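Local coordinates for protein 432aa long hypothetical deoxyribodipyrimidine photolyase (Sulfolobus tokodaii, PDB 2E0I) that probably repairs cyclobutane pyrimidine dimers in ultraviolet-damaged DNA using light, and carries two FAD molecules, one of them a probable light-harvesting cofactor, at residues L184-R198 / N211-I225. Sequence-based numbering, arbitrary orientation.
With FAD (flavin-adenine dinucleotide), chain E.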
loop_
_atom_site.group_PDB
_atom_site.type_symbol
_atom_site.label_atom_id
_atom_site.label_comp_id
_atom_site.label_asym_id
_atom_site.label_seq_id
_atom_site.Cartn_x
_atom_site.Cartn_y
_atom_site.Cartn_z
ATOM N N LEU A 184 2.390 -13.103 -8.891
ATOM C CA LEU A 184 1.369 -12.289 -9.523
ATOM C C LEU A 184 1.796 -10.923 -10.084
ATOM O O LEU A 184 1.039 -10.290 -10.824
ATOM C CB LEU A 184 0.233 -12.135 -8.515
ATOM C CG LEU A 184 -1.040 -11.429 -8.919
ATOM C CD1 LEU A 184 -1.549 -12.018 -10.226
ATOM C CD2 LEU A 184 -2.059 -11.573 -7.790
ATOM N N PHE A 185 2.995 -10.470 -9.736
ATOM C CA PHE A 185 3.491 -9.179 -10.211
ATOM C C PHE A 185 4.940 -9.309 -10.620
ATOM O O PHE A 185 5.639 -10.220 -10.180
ATOM C CB PHE A 185 3.420 -8.103 -9.115
ATOM C CG PHE A 185 2.044 -7.852 -8.589
ATOM C CD1 PHE A 185 1.516 -8.660 -7.596
ATOM C CD2 PHE A 185 1.262 -6.829 -9.121
ATOM C CE1 PHE A 185 0.224 -8.462 -7.137
ATOM C CE2 PHE A 185 -0.035 -6.616 -8.673
ATOM C CZ PHE A 185 -0.557 -7.433 -7.680
ATOM N N ARG A 186 5.401 -8.387 -11.448
ATOM C CA ARG A 186 6.784 -8.417 -11.871
ATOM C C ARG A 186 7.418 -7.067 -11.624
ATOM O O ARG A 186 8.631 -6.931 -11.724
ATOM C CB ARG A 186 6.882 -8.820 -13.344
ATOM C CG ARG A 186 6.372 -10.245 -13.572
ATOM C CD ARG A 186 6.478 -10.716 -15.015
ATOM N NE ARG A 186 7.829 -11.097 -15.406
ATOM C CZ ARG A 186 8.206 -11.482 -16.628
ATOM N NH1 ARG A 186 9.477 -11.805 -16.840
ATOM N NH2 ARG A 186 7.336 -11.543 -17.634
ATOM N N GLY A 187 6.596 -6.076 -11.283
ATOM C CA GLY A 187 7.107 -4.742 -11.013
ATOM C C GLY A 187 7.458 -3.981 -12.275
ATOM O O GLY A 187 7.353 -4.535 -13.363
ATOM N N GLY A 188 7.867 -2.717 -12.131
ATOM C CA GLY A 188 8.231 -1.904 -13.285
ATOM C C GLY A 188 7.077 -1.180 -13.978
ATOM O O GLY A 188 5.924 -1.640 -13.968
ATOM N N ARG A 189 7.405 -0.049 -14.605
ATOM C CA ARG A 189 6.434 0.788 -15.307
ATOM C C ARG A 189 5.779 0.122 -16.500
ATOM O O ARG A 189 4.615 0.367 -16.782
ATOM C CB ARG A 189 7.093 2.080 -15.765
ATOM C CG ARG A 189 6.239 2.966 -16.637
ATOM C CD ARG A 189 6.998 4.242 -16.904
ATOM N NE ARG A 189 6.296 5.216 -17.736
ATOM C CZ ARG A 189 5.315 6.010 -17.314
ATOM N NH1 ARG A 189 4.898 5.953 -16.049
ATOM N NH2 ARG A 189 4.763 6.876 -18.158
ATOM N N ARG A 190 6.526 -0.711 -17.211
ATOM C CA ARG A 190 5.975 -1.402 -18.368
ATOM C C ARG A 190 4.797 -2.290 -17.974
ATOM O O ARG A 190 3.759 -2.263 -18.626
ATOM C CB ARG A 190 7.049 -2.241 -19.031
ATOM C CG ARG A 190 7.319 -1.855 -20.446
ATOM C CD ARG A 190 8.752 -1.441 -20.619
ATOM N NE ARG A 190 8.995 -1.130 -22.011
ATOM C CZ ARG A 190 9.879 -0.249 -22.472
ATOM N NH1 ARG A 190 9.977 -0.080 -23.788
ATOM N NH2 ARG A 190 10.650 0.464 -21.653
ATOM N N GLU A 191 4.950 -3.080 -16.915
ATOM C CA GLU A 191 3.861 -3.943 -16.454
ATOM C C GLU A 191 2.722 -3.055 -15.975
ATOM O O GLU A 191 1.551 -3.369 -16.180
ATOM C CB GLU A 191 4.314 -4.834 -15.285
ATOM C CG GLU A 191 3.166 -5.624 -14.627
ATOM C CD GLU A 191 3.563 -6.313 -13.318
ATOM O OE1 GLU A 191 3.783 -5.625 -12.297
ATOM O OE2 GLU A 191 3.654 -7.560 -13.310
ATOM N N GLY A 192 3.090 -1.952 -15.323
ATOM C CA GLY A 192 2.108 -1.025 -14.807
ATOM C C GLY A 192 1.167 -0.511 -15.876
ATOM O O GLY A 192 -0.055 -0.570 -15.726
ATOM N N LEU A 193 1.733 -0.008 -16.963
ATOM C CA LEU A 193 0.928 0.531 -18.048
ATOM C C LEU A 193 0.108 -0.568 -18.683
ATOM O O LEU A 193 -1.020 -0.342 -19.120
ATOM C CB LEU A 193 1.825 1.188 -19.088
ATOM C CG LEU A 193 2.593 2.402 -18.551
ATOM C CD1 LEU A 193 3.629 2.815 -19.575
ATOM C CD2 LEU A 193 1.625 3.558 -18.220
ATOM N N TYR A 194 0.663 -1.768 -18.738
ATOM C CA TYR A 194 -0.085 -2.857 -19.327
ATOM C C TYR A 194 -1.353 -3.083 -18.502
ATOM O O TYR A 194 -2.442 -3.237 -19.054
ATOM C CB TYR A 194 0.768 -4.126 -19.368
ATOM C CG TYR A 194 0.034 -5.359 -19.856
ATOM C CD1 TYR A 194 -0.148 -5.601 -21.219
ATOM C CD2 TYR A 194 -0.465 -6.299 -18.937
ATOM C CE1 TYR A 194 -0.803 -6.754 -21.661
ATOM C CE2 TYR A 194 -1.121 -7.450 -19.358
ATOM C CZ TYR A 194 -1.286 -7.677 -20.718
ATOM O OH TYR A 194 -1.923 -8.838 -21.118
ATOM N N LEU A 195 -1.208 -3.095 -17.181
ATOM C CA LEU A 195 -2.342 -3.302 -16.286
ATOM C C LEU A 195 -3.333 -2.157 -16.396
ATOM O O LEU A 195 -4.539 -2.374 -16.375
ATOM C CB LEU A 195 -1.858 -3.419 -14.837
ATOM C CG LEU A 195 -1.088 -4.703 -14.515
ATOM C CD1 LEU A 195 -0.322 -4.533 -13.209
ATOM C CD2 LEU A 195 -2.054 -5.893 -14.454
ATOM N N LEU A 196 -2.810 -0.942 -16.511
ATOM C CA LEU A 196 -3.637 0.248 -16.623
ATOM C C LEU A 196 -4.586 0.164 -17.823
ATOM O O LEU A 196 -5.678 0.743 -17.818
ATOM C CB LEU A 196 -2.746 1.488 -16.756
ATOM C CG LEU A 196 -3.462 2.846 -16.801
ATOM C CD1 LEU A 196 -4.345 3.009 -15.557
ATOM C CD2 LEU A 196 -2.435 3.968 -16.875
ATOM N N HIS A 197 -4.174 -0.579 -18.844
ATOM C CA HIS A 197 -4.970 -0.705 -20.051
ATOM C C HIS A 197 -5.791 -1.969 -20.241
ATOM O O HIS A 197 -6.394 -2.154 -21.293
ATOM C CB HIS A 197 -4.084 -0.472 -21.266
ATOM C CG HIS A 197 -3.713 0.962 -21.459
ATOM N ND1 HIS A 197 -4.556 1.871 -22.060
ATOM C CD2 HIS A 197 -2.627 1.664 -21.062
ATOM C CE1 HIS A 197 -4.005 3.070 -22.024
ATOM N NE2 HIS A 197 -2.835 2.972 -21.423
ATOM N N ARG A 198 -5.815 -2.853 -19.255
ATOM C CA ARG A 198 -6.659 -4.030 -19.393
ATOM C C ARG A 198 -8.064 -3.483 -19.282
ATOM O O ARG A 198 -8.321 -2.585 -18.478
ATOM C CB ARG A 198 -6.454 -5.013 -18.252
ATOM C CG ARG A 198 -5.271 -5.915 -18.393
ATOM C CD ARG A 198 -5.135 -6.799 -17.150
ATOM N NE ARG A 198 -6.326 -7.606 -16.883
ATOM C CZ ARG A 198 -7.048 -7.535 -15.767
ATOM N NH1 ARG A 198 -6.712 -6.685 -14.799
ATOM N NH2 ARG A 198 -8.096 -8.329 -15.608
ATOM N N ASN A 211 -12.022 -11.405 -12.864
ATOM C CA ASN A 211 -10.772 -10.668 -12.848
ATOM C C ASN A 211 -11.040 -9.202 -13.104
ATOM O O ASN A 211 -10.475 -8.615 -14.019
ATOM C CB ASN A 211 -9.833 -11.218 -13.914
ATOM C CG ASN A 211 -8.415 -11.322 -13.420
ATOM O OD1 ASN A 211 -7.467 -11.342 -14.209
ATOM N ND2 ASN A 211 -8.256 -11.399 -12.097
ATOM N N ASN A 212 -11.875 -8.596 -12.274
ATOM C CA ASN A 212 -12.237 -7.215 -12.500
ATOM C C ASN A 212 -11.554 -6.127 -11.704
ATOM O O ASN A 212 -12.098 -5.044 -11.548
ATOM C CB ASN A 212 -13.753 -7.080 -12.398
ATOM C CG ASN A 212 -14.475 -7.884 -13.480
ATOM O OD1 ASN A 212 -14.241 -7.688 -14.679
ATOM N ND2 ASN A 212 -15.347 -8.797 -13.060
ATOM N N ASN A 213 -10.356 -6.409 -11.213
ATOM C CA ASN A 213 -9.589 -5.411 -10.481
ATOM C C ASN A 213 -8.350 -5.107 -11.320
ATOM O O ASN A 213 -7.797 -6.002 -11.955
ATOM C CB ASN A 213 -9.193 -5.932 -9.108
ATOM C CG ASN A 213 -10.385 -6.313 -8.276
ATOM O OD1 ASN A 213 -10.886 -7.435 -8.365
ATOM N ND2 ASN A 213 -10.867 -5.371 -7.470
ATOM N N TYR A 214 -7.922 -3.850 -11.338
ATOM C CA TYR A 214 -6.770 -3.481 -12.148
ATOM C C TYR A 214 -5.446 -3.929 -11.577
ATOM O O TYR A 214 -4.445 -3.945 -12.291
ATOM C CB TYR A 214 -6.706 -1.974 -12.362
ATOM C CG TYR A 214 -7.834 -1.398 -13.167
ATOM C CD1 TYR A 214 -9.043 -1.044 -12.565
ATOM C CD2 TYR A 214 -7.690 -1.182 -14.531
ATOM C CE1 TYR A 214 -10.078 -0.484 -13.305
ATOM C CE2 TYR A 214 -8.728 -0.625 -15.288
ATOM C CZ TYR A 214 -9.916 -0.281 -14.673
ATOM O OH TYR A 214 -10.942 0.243 -15.429
ATOM N N ARG A 215 -5.434 -4.286 -10.297
ATOM C CA ARG A 215 -4.203 -4.708 -9.641
ATOM C C ARG A 215 -3.121 -3.646 -9.825
ATOM O O ARG A 215 -1.958 -3.967 -10.086
ATOM C CB ARG A 215 -3.727 -6.037 -10.224
ATOM C CG ARG A 215 -4.323 -7.244 -9.551
ATOM C CD ARG A 215 -3.781 -8.508 -10.169
ATOM N NE ARG A 215 -4.485 -8.796 -11.413
ATOM C CZ ARG A 215 -3.890 -9.169 -12.541
ATOM N NH1 ARG A 215 -2.565 -9.299 -12.584
ATOM N NH2 ARG A 215 -4.625 -9.419 -13.619
ATOM N N LEU A 216 -3.510 -2.383 -9.684
ATOM C CA LEU A 216 -2.583 -1.273 -9.846
ATOM C C LEU A 216 -1.937 -0.734 -8.574
ATOM O O LEU A 216 -0.930 -0.029 -8.654
ATOM C CB LEU A 216 -3.282 -0.107 -10.542
ATOM C CG LEU A 216 -3.379 -0.057 -12.067
ATOM C CD1 LEU A 216 -4.242 1.120 -12.443
ATOM C CD2 LEU A 216 -2.000 0.090 -12.698
ATOM N N SER A 217 -2.505 -1.055 -7.413
ATOM C CA SER A 217 -1.992 -0.539 -6.140
ATOM C C SER A 217 -0.468 -0.573 -5.976
ATOM O O SER A 217 0.155 0.437 -5.645
ATOM C CB SER A 217 -2.652 -1.266 -4.979
ATOM O OG SER A 217 -2.598 -2.659 -5.204
ATOM N N PRO A 218 0.166 -1.730 -6.217
ATOM C CA PRO A 218 1.621 -1.717 -6.046
ATOM C C PRO A 218 2.331 -0.726 -6.989
ATOM O O PRO A 218 3.328 -0.097 -6.624
ATOM C CB PRO A 218 2.001 -3.177 -6.286
ATOM C CG PRO A 218 0.964 -3.628 -7.243
ATOM C CD PRO A 218 -0.301 -3.027 -6.736
ATOM N N HIS A 219 1.810 -0.565 -8.194
ATOM C CA HIS A 219 2.419 0.360 -9.143
ATOM C C HIS A 219 2.209 1.826 -8.722
ATOM O O HIS A 219 3.083 2.680 -8.933
ATOM C CB HIS A 219 1.849 0.104 -10.535
ATOM C CG HIS A 219 2.344 -1.162 -11.155
ATOM N ND1 HIS A 219 3.542 -1.238 -11.832
ATOM C CD2 HIS A 219 1.835 -2.417 -11.151
ATOM C CE1 HIS A 219 3.751 -2.485 -12.219
ATOM N NE2 HIS A 219 2.730 -3.220 -11.817
ATOM N N LEU A 220 1.052 2.114 -8.126
ATOM C CA LEU A 220 0.754 3.467 -7.657
ATOM C C LEU A 220 1.584 3.751 -6.398
ATOM O O LEU A 220 2.240 4.786 -6.290
ATOM C CB LEU A 220 -0.742 3.608 -7.346
ATOM C CG LEU A 220 -1.699 3.489 -8.540
ATOM C CD1 LEU A 220 -3.116 3.391 -8.039
ATOM C CD2 LEU A 220 -1.530 4.675 -9.487
ATOM N N LYS A 221 1.567 2.810 -5.461
ATOM C CA LYS A 221 2.308 2.938 -4.217
ATOM C C LYS A 221 3.801 3.149 -4.470
ATOM O O LYS A 221 4.427 3.982 -3.815
ATOM C CB LYS A 221 2.066 1.693 -3.350
ATOM C CG LYS A 221 3.279 1.165 -2.585
ATOM C CD LYS A 221 3.665 2.046 -1.424
ATOM C CE LYS A 221 4.955 1.554 -0.802
ATOM N NZ LYS A 221 5.175 2.186 0.533
ATOM N N PHE A 222 4.378 2.410 -5.416
ATOM C CA PHE A 222 5.801 2.563 -5.701
ATOM C C PHE A 222 6.103 3.539 -6.826
ATOM O O PHE A 222 7.258 3.752 -7.185
ATOM C CB PHE A 222 6.425 1.204 -5.973
ATOM C CG PHE A 222 6.755 0.450 -4.719
ATOM C CD1 PHE A 222 7.788 0.888 -3.881
ATOM C CD2 PHE A 222 6.016 -0.666 -4.347
ATOM C CE1 PHE A 222 8.077 0.227 -2.694
ATOM C CE2 PHE A 222 6.298 -1.334 -3.163
ATOM C CZ PHE A 222 7.337 -0.883 -2.331
ATOM N N GLY A 223 5.048 4.127 -7.382
ATOM C CA GLY A 223 5.195 5.121 -8.434
ATOM C C GLY A 223 5.766 4.755 -9.792
ATOM O O GLY A 223 6.468 5.579 -10.384
ATOM N N THR A 224 5.491 3.554 -10.303
ATOM C CA THR A 224 5.995 3.211 -11.622
ATOM C C THR A 224 5.193 4.036 -12.634
ATOM O O THR A 224 5.615 4.231 -13.772
ATOM C CB THR A 224 5.856 1.715 -11.906
ATOM O OG1 THR A 224 4.481 1.319 -11.785
ATOM C CG2 THR A 224 6.714 0.932 -10.935
ATOM N N ILE A 225 4.021 4.504 -12.208
ATOM C CA ILE A 225 3.167 5.384 -13.021
ATOM C C ILE A 225 2.640 6.439 -12.043
ATOM O O ILE A 225 2.433 6.139 -10.868
ATOM C CB ILE A 225 1.954 4.659 -13.667
ATOM C CG1 ILE A 225 0.994 4.171 -12.598
ATOM C CG2 ILE A 225 2.423 3.483 -14.496
ATOM C CD1 ILE A 225 -0.222 3.540 -13.186
HETATM P PA FAD E . -9.091 -2.149 -7.776
HETATM O O1A FAD E . -8.812 -2.637 -9.146
HETATM O O2A FAD E . -10.439 -1.931 -7.209
HETATM O O5B FAD E . -8.708 -0.617 -8.092
HETATM C C5B FAD E . -9.250 0.467 -7.333
HETATM C C4B FAD E . -8.151 1.483 -7.018
HETATM O O4B FAD E . -8.659 2.581 -6.241
HETATM C C3B FAD E . -7.057 0.814 -6.184
HETATM O O3B FAD E . -6.017 0.374 -7.062
HETATM C C2B FAD E . -6.543 2.007 -5.382
HETATM O O2B FAD E . -5.751 2.849 -6.222
HETATM C C1B FAD E . -7.867 2.695 -5.045
HETATM N N9A FAD E . -8.571 2.022 -3.927
HETATM C C8A FAD E . -9.544 1.119 -4.020
HETATM N N7A FAD E . -9.991 0.816 -2.803
HETATM C C5A FAD E . -9.294 1.530 -1.924
HETATM C C6A FAD E . -9.293 1.649 -0.538
HETATM N N6A FAD E . -10.151 0.960 0.207
HETATM N N1A FAD E . -8.415 2.480 0.044
HETATM C C2A FAD E . -7.557 3.190 -0.668
HETATM N N3A FAD E . -7.534 3.106 -1.988
HETATM C C4A FAD E . -8.382 2.294 -2.638
HETATM N N1 FAD E . -4.308 -0.481 -0.614
HETATM C C2 FAD E . -2.938 -0.225 -0.756
HETATM O O2 FAD E . -2.493 0.241 -1.803
HETATM N N3 FAD E . -2.055 -0.551 0.280
HETATM C C4 FAD E . -2.552 -1.141 1.449
HETATM O O4 FAD E . -1.786 -1.376 2.382
HETATM C C4X FAD E . -3.911 -1.408 1.578
HETATM N N5 FAD E . -4.377 -2.078 2.715
HETATM C C5X FAD E . -5.746 -2.336 2.869
HETATM C C6 FAD E . -6.187 -2.987 4.017
HETATM C C7 FAD E . -7.546 -3.218 4.200
HETATM C C7M FAD E . -8.007 -3.909 5.485
HETATM C C8 FAD E . -8.459 -2.804 3.231
HETATM C C8M FAD E . -9.963 -3.019 3.418
HETATM C C9 FAD E . -8.007 -2.154 2.086
HETATM C C9A FAD E . -6.649 -1.908 1.897
HETATM N N10 FAD E . -6.180 -1.234 0.754
HETATM C C10 FAD E . -4.798 -1.077 0.556
HETATM C "C1'" FAD E . -7.137 -0.723 -0.260
HETATM C "C2'" FAD E . -7.516 -1.645 -1.423
HETATM O "O2'" FAD E . -7.978 -2.906 -0.933
HETATM C "C3'" FAD E . -6.361 -1.853 -2.407
HETATM O "O3'" FAD E . -5.879 -0.580 -2.846
HETATM C "C4'" FAD E . -6.813 -2.649 -3.633
HETATM O "O4'" FAD E . -7.350 -3.913 -3.231
HETATM C "C5'" FAD E . -5.647 -2.881 -4.597
HETATM O "O5'" FAD E . -6.042 -3.711 -5.695
HETATM P P FAD E . -6.509 -3.083 -7.103
HETATM O O1P FAD E . -5.492 -2.092 -7.520
HETATM O O2P FAD E . -6.797 -4.215 -8.011
HETATM O O3P FAD E . -7.873 -2.308 -6.729
HETATM O O HOH W 1 -5.402 -4.462 -14.919
#
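H219 of helix 217-221 forms a His-carboxylate hydrogen bond with E191 of helix 189-196, beside the pyrophosphate of one of the two FADs bound by this photolyase. From its CB, CG lies beside the backbone N and anti to the carbonyl carbon (chi1 -72°), which turns the ring onto G192, whose CA sits over one ring face as a CH-pi contact, 3.4 Å from the ring centroid. CD2 meets L195 CD1, whereas ND1 shares a hydrogen bond with T224 OG1 of its own segment. CE1 lies beside G188 O, the acceptor of the first helical bond from G192 N. At the tip, H219 NE2 donates to E191 OE1 at 2.7 Å, nearly in the ring plane and on the anti side of the carboxylate; the two planes stand 77° apart. The bonds at NE2 and ND1 together fix the imidazole's rotation.

At the far end, R198 NH2 donates to N211 O (2.9 Å) and R198 NH1 to N213 O (3.1 Å), holding the start of the phosphate-binding loop; in the residues that follow, the backbone N atoms of Y214, R215, L216 and S217 bond the FAD phosphates. At the opposite end, the extended R189, whose NH2 forms a salt bridge with E229, places NH1 on an in-plane lone pair of T224 O, at 2.9 Å.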